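CHAD domain (Ricinus communis, PDB 6QV5) probably binds inorganic polyphosphate through an all-helical CHAD domain, a module built on four-helix bundles, and also carries a zinc ion. Local coordinates at residues F13-L18 with L38-R43; K188-M193 with H202-A207; G242-L247 with R282-D287. All coordinates share one frame; numbering follows the deposited sequence.

From the N terminus, contact 1 comes first: the extended segment 13-18 runs back along the end of helix 26-42 and closes a loop of 19 residues, most of them the earlier part of that same helix. Contact 2 closes a much tighter turn, bringing the end of helix 171-192 against helix 198-217. Contact 3 then joins helix 224-260 to the linker between helices 265-281 and 286-293, closing a loop of 34 residues. The three follow in series. Contact 1 lies across the chain's centre from the other two, its centre about 28 Å from that of contact 2. Contacts 2 and 3 touch where R205 meets N245 and M193 meets L286, with centres about 13 Å apart.

Contact 1: residues F13-L18 with L38-R43; sequences FRAQAL and LEHIQR
F13 and A15 meet the C-terminal part of helix 26-42 and R43 through aromatic rings. In the first CH-pi contact the F13 ring is the acceptor: R43 CB sits over one face, 3.8 Å from the ring centroid. A phenylalanine suits this place because its flat face can take up the aliphatic base of an arginine that bends back so that its NE stays beside the ring. With CG anti to the backbone N (chi1 -172°), the F13 ring is laid against the helix, and its CZ reaches E39 CD at 3.7 Å, the ring and carboxylate planes 62° apart. In the second, A15 CB lies over the H40 ring, 3.7 Å from its centroid, and a methyl is small enough to let the backbone come this close.

The polar contacts surround these. F13 O lies in the plane of the H40 ring at its edge, 3.3 Å from CD2. H40 is buried; its NE2 is hydrogen-bonded to Q59 of helix 54-73 and its ND1 weakly to R66, which together hold the ring's rotation. A water bridges the segments, accepting from Q16 N at 3.1 Å and donating to E39 OE1 at 3.0 Å. The side-chain amides of N44 and N36 hydrogen-bond F13 O and Q16 O respectively.

What results is an extended N-terminal arm running back alongside the C-terminal part of a helix, at the surface of the CHAD fold.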
loop_
_atom_site.group_PDB
_atom_site.type_symbol
_atom_site.label_atom_id
_atom_site.label_comp_id
_atom_site.label_asym_id
_atom_site.label_seq_id
_atom_site.Cartn_x
_atom_site.Cartn_y
_atom_site.Cartn_z
ATOM N N PHE A 13 -6.153 -9.890 -10.219
ATOM C CA PHE A 13 -6.718 -8.696 -10.845
ATOM C C PHE A 13 -5.968 -7.431 -10.440
ATOM O O PHE A 13 -5.960 -7.058 -9.265
ATOM C CB PHE A 13 -8.225 -8.572 -10.543
ATOM C CG PHE A 13 -8.950 -7.470 -11.288
ATOM C CD1 PHE A 13 -9.526 -7.710 -12.529
ATOM C CD2 PHE A 13 -9.099 -6.207 -10.724
ATOM C CE1 PHE A 13 -10.210 -6.695 -13.210
ATOM C CE2 PHE A 13 -9.781 -5.194 -11.406
ATOM C CZ PHE A 13 -10.333 -5.445 -12.643
ATOM N N ARG A 14 -5.349 -6.770 -11.428
ATOM C CA ARG A 14 -4.634 -5.510 -11.244
ATOM C C ARG A 14 -5.608 -4.349 -11.434
ATOM O O ARG A 14 -6.612 -4.504 -12.136
ATOM C CB ARG A 14 -3.465 -5.398 -12.231
ATOM C CG ARG A 14 -2.179 -6.003 -11.701
ATOM C CD ARG A 14 -1.673 -7.130 -12.579
ATOM N NE ARG A 14 -0.530 -7.815 -11.972
ATOM C CZ ARG A 14 0.740 -7.470 -12.157
ATOM N NH1 ARG A 14 1.050 -6.444 -12.943
ATOM N NH2 ARG A 14 1.712 -8.149 -11.562
ATOM N N ALA A 15 -5.315 -3.190 -10.807
ATOM C CA ALA A 15 -6.144 -1.986 -10.890
ATOM C C ALA A 15 -6.331 -1.547 -12.342
ATOM O O ALA A 15 -5.347 -1.362 -13.064
ATOM C CB ALA A 15 -5.526 -0.861 -10.072
ATOM N N GLN A 16 -7.601 -1.451 -12.778
ATOM C CA GLN A 16 -7.975 -1.051 -14.135
ATOM C C GLN A 16 -7.553 0.391 -14.405
ATOM O O GLN A 16 -7.699 1.246 -13.527
ATOM C CB GLN A 16 -9.488 -1.214 -14.349
ATOM C CG GLN A 16 -9.843 -2.217 -15.438
ATOM C CD GLN A 16 -11.322 -2.220 -15.733
ATOM O OE1 GLN A 16 -12.097 -2.978 -15.142
ATOM N NE2 GLN A 16 -11.748 -1.374 -16.660
ATOM N N ALA A 17 -6.997 0.649 -15.608
ATOM C CA ALA A 17 -6.542 1.975 -16.029
ATOM C C ALA A 17 -7.731 2.930 -16.134
ATOM O O ALA A 17 -8.645 2.700 -16.930
ATOM C CB ALA A 17 -5.805 1.884 -17.358
ATOM N N LEU A 18 -7.746 3.960 -15.274
ATOM C CA LEU A 18 -8.823 4.944 -15.224
ATOM C C LEU A 18 -8.471 6.194 -16.030
ATOM O O LEU A 18 -7.652 7.011 -15.598
ATOM C CB LEU A 18 -9.185 5.281 -13.762
ATOM C CG LEU A 18 -10.486 6.056 -13.522
ATOM C CD1 LEU A 18 -11.711 5.162 -13.680
ATOM C CD2 LEU A 18 -10.494 6.665 -12.142
ATOM N N LEU A 38 -12.808 -0.176 -5.263
ATOM C CA LEU A 38 -13.687 -1.249 -4.791
ATOM C C LEU A 38 -13.650 -2.463 -5.714
ATOM O O LEU A 38 -13.669 -3.585 -5.214
ATOM C CB LEU A 38 -15.128 -0.758 -4.574
ATOM C CG LEU A 38 -15.356 0.218 -3.408
ATOM C CD1 LEU A 38 -16.683 0.942 -3.561
ATOM C CD2 LEU A 38 -15.286 -0.485 -2.056
ATOM N N GLU A 39 -13.548 -2.244 -7.046
ATOM C CA GLU A 39 -13.441 -3.312 -8.051
ATOM C C GLU A 39 -12.111 -4.062 -7.874
ATOM O O GLU A 39 -12.093 -5.290 -7.947
ATOM C CB GLU A 39 -13.566 -2.744 -9.478
ATOM C CG GLU A 39 -13.545 -3.792 -10.583
ATOM C CD GLU A 39 -13.299 -3.281 -11.992
ATOM O OE1 GLU A 39 -12.445 -2.381 -12.170
ATOM O OE2 GLU A 39 -13.951 -3.800 -12.926
ATOM N N HIS A 40 -11.016 -3.320 -7.601
ATOM C CA HIS A 40 -9.669 -3.858 -7.374
ATOM C C HIS A 40 -9.640 -4.805 -6.159
ATOM O O HIS A 40 -8.929 -5.808 -6.181
ATOM C CB HIS A 40 -8.653 -2.704 -7.223
ATOM C CG HIS A 40 -7.207 -3.102 -7.304
ATOM N ND1 HIS A 40 -6.205 -2.234 -6.909
ATOM C CD2 HIS A 40 -6.637 -4.250 -7.747
ATOM C CE1 HIS A 40 -5.067 -2.882 -7.102
ATOM N NE2 HIS A 40 -5.276 -4.097 -7.608
ATOM N N ILE A 41 -10.454 -4.505 -5.130
ATOM C CA ILE A 41 -10.597 -5.314 -3.916
ATOM C C ILE A 41 -11.481 -6.546 -4.204
ATOM O O ILE A 41 -11.048 -7.675 -3.955
ATOM C CB ILE A 41 -11.155 -4.451 -2.736
ATOM C CG1 ILE A 41 -10.205 -3.285 -2.386
ATOM C CG2 ILE A 41 -11.457 -5.306 -1.491
ATOM C CD1 ILE A 41 -10.850 -2.090 -1.683
ATOM N N GLN A 42 -12.711 -6.300 -4.730
ATOM C CA GLN A 42 -13.734 -7.303 -5.041
ATOM C C GLN A 42 -13.276 -8.401 -6.013
ATOM O O GLN A 42 -13.544 -9.577 -5.767
ATOM C CB GLN A 42 -15.012 -6.604 -5.551
ATOM C CG GLN A 42 -16.190 -7.526 -5.858
ATOM C CD GLN A 42 -16.293 -7.877 -7.326
ATOM O OE1 GLN A 42 -16.395 -7.007 -8.201
ATOM N NE2 GLN A 42 -16.279 -9.166 -7.628
ATOM N N ARG A 43 -12.618 -8.026 -7.124
ATOM C CA ARG A 43 -12.182 -8.991 -8.144
ATOM C C ARG A 43 -11.063 -9.950 -7.688
ATOM O O ARG A 43 -10.724 -10.877 -8.430
ATOM C CB ARG A 43 -11.804 -8.285 -9.456
ATOM C CG ARG A 43 -12.967 -7.564 -10.157
ATOM C CD ARG A 43 -13.913 -8.495 -10.896
ATOM N NE ARG A 43 -13.348 -8.953 -12.166
ATOM C CZ ARG A 43 -13.353 -10.218 -12.577
ATOM N NH1 ARG A 43 -13.891 -11.168 -11.820
ATOM N NH2 ARG A 43 -12.818 -10.543 -13.746
HETATM O O HOH W 1 -9.955 -1.525 -10.751
#

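Contact 2: residues K188-M193 with H202-A207; sequences KRAARM and HRTRIA
Near R189 and T204, whose CA atoms are 5.3 Å apart, the end of helix 171-192 runs almost antiparallel to helix 198-217, the short segments making 156° between their directions with axes 8.6 Å apart. R189 enters as a knob into the hole formed by R203, T204, I206 and A207. Extension from CG to NE carries the aliphatic part across the groove, CD lying 4.0 Å from A207 CB, before the guanidinium arrives over the next helix. There NH1 donates to R203 O at 3.1 Å, a bent bond with an N-H...O angle of 144°. That oxygen also takes the helical bond from A207 N, and the two donors come from opposite faces of the carbonyl plane.

This is a helical hairpin of the all-alpha CHAD fold, with arginine filling a hole where a long chain and a polar end are both useful. R203 CG lies over the centre of the R189 guanidinium, and the two arginine side chains cross at about a right angle, R203 sending its NE back to A199 O. I206 CD1 is 3.5 Å from R189 NH1.

On the inner side T204 OG1, bonded to S200 O, also lies 3.1 Å from R189 O. M193, extended through chi1 and chi2, brings SD to 3.8 Å from T204 CG2. The unbranched, flexible methionine also packs on L286 and I289 of helix 286-293.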
loop_
_atom_site.group_PDB
_atom_site.type_symbol
_atom_site.label_atom_id
_atom_site.label_comp_id
_atom_site.label_asym_id
_atom_site.label_seq_id
_atom_site.Cartn_x
_atom_site.Cartn_y
_atom_site.Cartn_z
ATOM N N LYS A 188 8.759 18.345 1.108
ATOM C CA LYS A 188 8.997 18.778 2.489
ATOM C C LYS A 188 9.510 17.607 3.335
ATOM O O LYS A 188 10.486 17.769 4.066
ATOM C CB LYS A 188 7.711 19.356 3.105
ATOM C CG LYS A 188 7.934 20.226 4.342
ATOM C CD LYS A 188 6.721 20.232 5.279
ATOM C CE LYS A 188 5.611 21.164 4.845
ATOM N NZ LYS A 188 4.439 21.089 5.758
ATOM N N ARG A 189 8.857 16.432 3.215
ATOM C CA ARG A 189 9.217 15.209 3.938
ATOM C C ARG A 189 10.553 14.631 3.476
ATOM O O ARG A 189 11.276 14.065 4.294
ATOM C CB ARG A 189 8.096 14.164 3.856
ATOM C CG ARG A 189 6.919 14.486 4.766
ATOM C CD ARG A 189 5.715 13.627 4.456
ATOM N NE ARG A 189 4.608 13.908 5.369
ATOM C CZ ARG A 189 3.557 13.114 5.548
ATOM N NH1 ARG A 189 3.457 11.973 4.876
ATOM N NH2 ARG A 189 2.599 13.452 6.400
ATOM N N ALA A 190 10.891 14.793 2.181
ATOM C CA ALA A 190 12.159 14.330 1.608
ATOM C C ALA A 190 13.326 15.221 2.063
ATOM O O ALA A 190 14.461 14.747 2.132
ATOM C CB ALA A 190 12.072 14.306 0.091
ATOM N N ALA A 191 13.036 16.503 2.378
ATOM C CA ALA A 191 14.011 17.486 2.861
ATOM C C ALA A 191 14.218 17.361 4.377
ATOM O O ALA A 191 15.358 17.428 4.841
ATOM C CB ALA A 191 13.558 18.894 2.504
ATOM N N ARG A 192 13.117 17.161 5.139
ATOM C CA ARG A 192 13.122 16.990 6.599
ATOM C C ARG A 192 13.722 15.636 7.012
ATOM O O ARG A 192 14.110 15.463 8.170
ATOM C CB ARG A 192 11.695 17.143 7.163
ATOM C CG ARG A 192 11.422 18.482 7.849
ATOM C CD ARG A 192 11.007 19.584 6.886
ATOM N NE ARG A 192 10.462 20.742 7.597
ATOM C CZ ARG A 192 10.227 21.929 7.045
ATOM N NH1 ARG A 192 10.498 22.138 5.762
ATOM N NH2 ARG A 192 9.729 22.919 7.774
ATOM N N MET A 193 13.793 14.690 6.053
ATOM C CA MET A 193 14.327 13.332 6.169
ATOM C C MET A 193 15.783 13.345 6.657
ATOM O O MET A 193 16.617 14.061 6.096
ATOM C CB MET A 193 14.221 12.651 4.796
ATOM C CG MET A 193 14.369 11.151 4.816
ATOM S SD MET A 193 13.905 10.428 3.218
ATOM C CE MET A 193 15.167 11.138 2.144
ATOM N N HIS A 202 9.545 6.782 6.928
ATOM C CA HIS A 202 8.187 6.250 6.769
ATOM C C HIS A 202 7.263 7.317 6.167
ATOM O O HIS A 202 6.448 6.990 5.302
ATOM C CB HIS A 202 7.650 5.724 8.117
ATOM C CG HIS A 202 6.159 5.594 8.190
ATOM N ND1 HIS A 202 5.495 4.546 7.580
ATOM C CD2 HIS A 202 5.251 6.391 8.801
ATOM C CE1 HIS A 202 4.210 4.738 7.835
ATOM N NE2 HIS A 202 4.015 5.837 8.565
ATOM N N ARG A 203 7.403 8.583 6.623
ATOM C CA ARG A 203 6.627 9.733 6.144
ATOM C C ARG A 203 6.880 10.004 4.660
ATOM O O ARG A 203 5.935 10.312 3.933
ATOM C CB ARG A 203 6.930 10.986 6.979
ATOM C CG ARG A 203 6.019 11.146 8.188
ATOM C CD ARG A 203 6.280 12.450 8.922
ATOM N NE ARG A 203 7.483 12.382 9.751
ATOM C CZ ARG A 203 8.084 13.435 10.297
ATOM N NH1 ARG A 203 7.605 14.658 10.101
ATOM N NH2 ARG A 203 9.172 13.275 11.038
ATOM N N THR A 204 8.145 9.861 4.212
ATOM C CA THR A 204 8.559 10.050 2.819
ATOM C C THR A 204 7.973 8.931 1.943
ATOM O O THR A 204 7.443 9.229 0.868
ATOM C CB THR A 204 10.095 10.169 2.722
ATOM O OG1 THR A 204 10.547 11.167 3.640
ATOM C CG2 THR A 204 10.578 10.520 1.315
ATOM N N ARG A 205 8.060 7.658 2.422
ATOM C CA ARG A 205 7.557 6.463 1.744
ATOM C C ARG A 205 6.037 6.543 1.502
ATOM O O ARG A 205 5.565 6.165 0.428
ATOM C CB ARG A 205 7.932 5.218 2.570
ATOM C CG ARG A 205 7.637 3.870 1.912
ATOM C CD ARG A 205 8.283 2.707 2.656
ATOM N NE ARG A 205 7.943 2.677 4.083
ATOM C CZ ARG A 205 6.892 2.049 4.596
ATOM N NH1 ARG A 205 6.058 1.379 3.809
ATOM N NH2 ARG A 205 6.665 2.081 5.902
ATOM N N ILE A 206 5.276 7.024 2.511
ATOM C CA ILE A 206 3.815 7.132 2.396
ATOM C C ILE A 206 3.425 8.323 1.500
ATOM O O ILE A 206 2.439 8.223 0.770
ATOM C CB ILE A 206 3.041 7.102 3.748
ATOM C CG1 ILE A 206 3.377 8.303 4.662
ATOM C CG2 ILE A 206 3.246 5.761 4.471
ATOM C CD1 ILE A 206 2.193 8.817 5.494
ATOM N N ALA A 207 4.229 9.417 1.513
ATOM C CA ALA A 207 4.021 10.598 0.661
ATOM C C ALA A 207 4.246 10.214 -0.806
ATOM O O ALA A 207 3.580 10.748 -1.695
ATOM C CB ALA A 207 4.973 11.715 1.062
#

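Contact 3: residues G242-L247 with R282-D287; sequences GRHNDL and RPADLD
The helical segment 242-247 lies beside a non-helical linker, and the backbones come nearest at H244 and A284, whose CA atoms are 5.8 Å apart. R282 is the first residue to leave helical geometry after helix 265-281, and the chain then runs on to D285, at the N-cap position of helix 286-293 and the centre of an inverse gamma turn.

R243 carries the polar part of the contact. Its chain leaves opposite the backbone N (chi1 174°) and bends at chi3, bringing the guanidinium edge-on to the linker, where it grips a single oxygen with both terminal nitrogens. NH1 donates to R282 O at 2.9 Å, with an N-H...O angle of 151°. NH2 reaches the same R282 O at 3.1 Å and is less straight, at 141°. R282 O lies close to the guanidinium plane, but both donors come to it from one face of the carbonyl, NH2 well above the carbonyl plane.

The contact thus pins a helix-to-helix connection of the CHAD fold against the long helix 224-260. Arginine suits the place because its fan of N-H groups can meet a carbonyl that has left the hydrogen-bonding pattern of its helix. E240, one turn earlier, forms a salt bridge with R243 NH2 and also accepts from D285 N, joining the arginine to the start of the next helix.

H244 supplies the less polar side. Its ND1 lies 3.5 Å from P283 CA, and its CB is 4.1 Å from A284 CB. Proline is at home in such an extended linker, and the small alanine lets the chain pass close.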
loop_
_atom_site.group_PDB
_atom_site.type_symbol
_atom_site.label_atom_id
_atom_site.label_comp_id
_atom_site.label_asym_id
_atom_site.label_seq_id
_atom_site.Cartn_x
_atom_site.Cartn_y
_atom_site.Cartn_z
ATOM N N GLY A 242 11.054 0.986 0.763
ATOM C CA GLY A 242 10.297 -0.239 1.000
ATOM C C GLY A 242 11.191 -1.430 1.286
ATOM O O GLY A 242 10.820 -2.304 2.074
ATOM N N ARG A 243 12.383 -1.463 0.646
ATOM C CA ARG A 243 13.408 -2.501 0.808
ATOM C C ARG A 243 13.894 -2.535 2.264
ATOM O O ARG A 243 13.943 -3.610 2.865
ATOM C CB ARG A 243 14.579 -2.250 -0.165
ATOM C CG ARG A 243 15.777 -3.186 0.007
ATOM C CD ARG A 243 17.068 -2.619 -0.577
ATOM N NE ARG A 243 17.448 -1.327 0.009
ATOM C CZ ARG A 243 18.139 -1.177 1.136
ATOM N NH1 ARG A 243 18.536 -2.238 1.828
ATOM N NH2 ARG A 243 18.434 0.036 1.582
ATOM N N HIS A 244 14.224 -1.352 2.828
ATOM C CA HIS A 244 14.679 -1.198 4.211
ATOM C C HIS A 244 13.534 -1.461 5.194
ATOM O O HIS A 244 13.781 -1.956 6.297
ATOM C CB HIS A 244 15.287 0.198 4.436
ATOM C CG HIS A 244 15.960 0.348 5.764
ATOM N ND1 HIS A 244 17.294 0.022 5.938
ATOM C CD2 HIS A 244 15.454 0.764 6.949
ATOM C CE1 HIS A 244 17.558 0.260 7.212
ATOM N NE2 HIS A 244 16.481 0.704 7.862
ATOM N N ASN A 245 12.289 -1.135 4.786
ATOM C CA ASN A 245 11.075 -1.342 5.577
ATOM C C ASN A 245 10.771 -2.833 5.743
ATOM O O ASN A 245 10.362 -3.246 6.827
ATOM C CB ASN A 245 9.886 -0.605 4.954
ATOM C CG ASN A 245 8.582 -0.790 5.692
ATOM O OD1 ASN A 245 8.468 -0.518 6.894
ATOM N ND2 ASN A 245 7.570 -1.261 4.982
ATOM N N ASP A 246 10.976 -3.637 4.678
ATOM C CA ASP A 246 10.762 -5.088 4.700
ATOM C C ASP A 246 11.685 -5.762 5.718
ATOM O O ASP A 246 11.259 -6.681 6.414
ATOM C CB ASP A 246 10.970 -5.697 3.301
ATOM C CG ASP A 246 9.890 -5.376 2.279
ATOM O OD1 ASP A 246 8.875 -4.745 2.658
ATOM O OD2 ASP A 246 10.058 -5.757 1.102
ATOM N N LEU A 247 12.930 -5.262 5.828
ATOM C CA LEU A 247 13.965 -5.726 6.752
ATOM C C LEU A 247 13.556 -5.490 8.216
ATOM O O LEU A 247 13.701 -6.400 9.034
ATOM C CB LEU A 247 15.283 -4.985 6.444
ATOM C CG LEU A 247 16.356 -5.667 5.573
ATOM C CD1 LEU A 247 15.818 -6.104 4.211
ATOM C CD2 LEU A 247 17.506 -4.721 5.337
ATOM N N ARG A 282 23.319 -1.890 4.689
ATOM C CA ARG A 282 22.576 -1.376 3.538
ATOM C C ARG A 282 21.356 -0.548 3.999
ATOM O O ARG A 282 20.222 -1.026 3.887
ATOM C CB ARG A 282 22.166 -2.511 2.575
ATOM C CG ARG A 282 23.333 -3.167 1.838
ATOM C CD ARG A 282 22.878 -3.979 0.634
ATOM N NE ARG A 282 22.125 -5.179 1.013
ATOM C CZ ARG A 282 21.629 -6.061 0.149
ATOM N NH1 ARG A 282 21.803 -5.894 -1.157
ATOM N NH2 ARG A 282 20.958 -7.119 0.584
ATOM N N PRO A 283 21.543 0.687 4.533
ATOM C CA PRO A 283 20.367 1.479 4.932
ATOM C C PRO A 283 19.717 2.153 3.722
ATOM O O PRO A 283 20.275 2.092 2.621
ATOM C CB PRO A 283 20.940 2.488 5.930
ATOM C CG PRO A 283 22.375 2.643 5.545
ATOM C CD PRO A 283 22.797 1.449 4.730
ATOM N N ALA A 284 18.535 2.775 3.912
ATOM C CA ALA A 284 17.831 3.475 2.836
ATOM C C ALA A 284 18.723 4.618 2.345
ATOM O O ALA A 284 19.004 5.548 3.107
ATOM C CB ALA A 284 16.493 4.006 3.338
ATOM N N ASP A 285 19.258 4.481 1.113
ATOM C CA ASP A 285 20.168 5.462 0.516
ATOM C C ASP A 285 19.449 6.780 0.254
ATOM O O ASP A 285 18.896 6.995 -0.829
ATOM C CB ASP A 285 20.855 4.905 -0.750
ATOM C CG ASP A 285 22.071 5.685 -1.229
ATOM O OD1 ASP A 285 22.561 6.559 -0.473
ATOM O OD2 ASP A 285 22.548 5.408 -2.350
ATOM N N LEU A 286 19.440 7.651 1.281
ATOM C CA LEU A 286 18.786 8.958 1.253
ATOM C C LEU A 286 19.393 9.885 0.208
ATOM O O LEU A 286 18.648 10.628 -0.421
ATOM C CB LEU A 286 18.772 9.635 2.640
ATOM C CG LEU A 286 18.312 8.819 3.866
ATOM C CD1 LEU A 286 18.293 9.683 5.096
ATOM C CD2 LEU A 286 16.926 8.204 3.671
ATOM N N ASP A 287 20.726 9.815 -0.002
ATOM C CA ASP A 287 21.444 10.623 -0.995
ATOM C C ASP A 287 20.958 10.342 -2.424
ATOM O O ASP A 287 20.799 11.282 -3.204
ATOM C CB ASP A 287 22.967 10.427 -0.874
ATOM C CG ASP A 287 23.600 11.015 0.380
ATOM O OD1 ASP A 287 22.900 11.747 1.120
ATOM O OD2 ASP A 287 24.801 10.752 0.618
#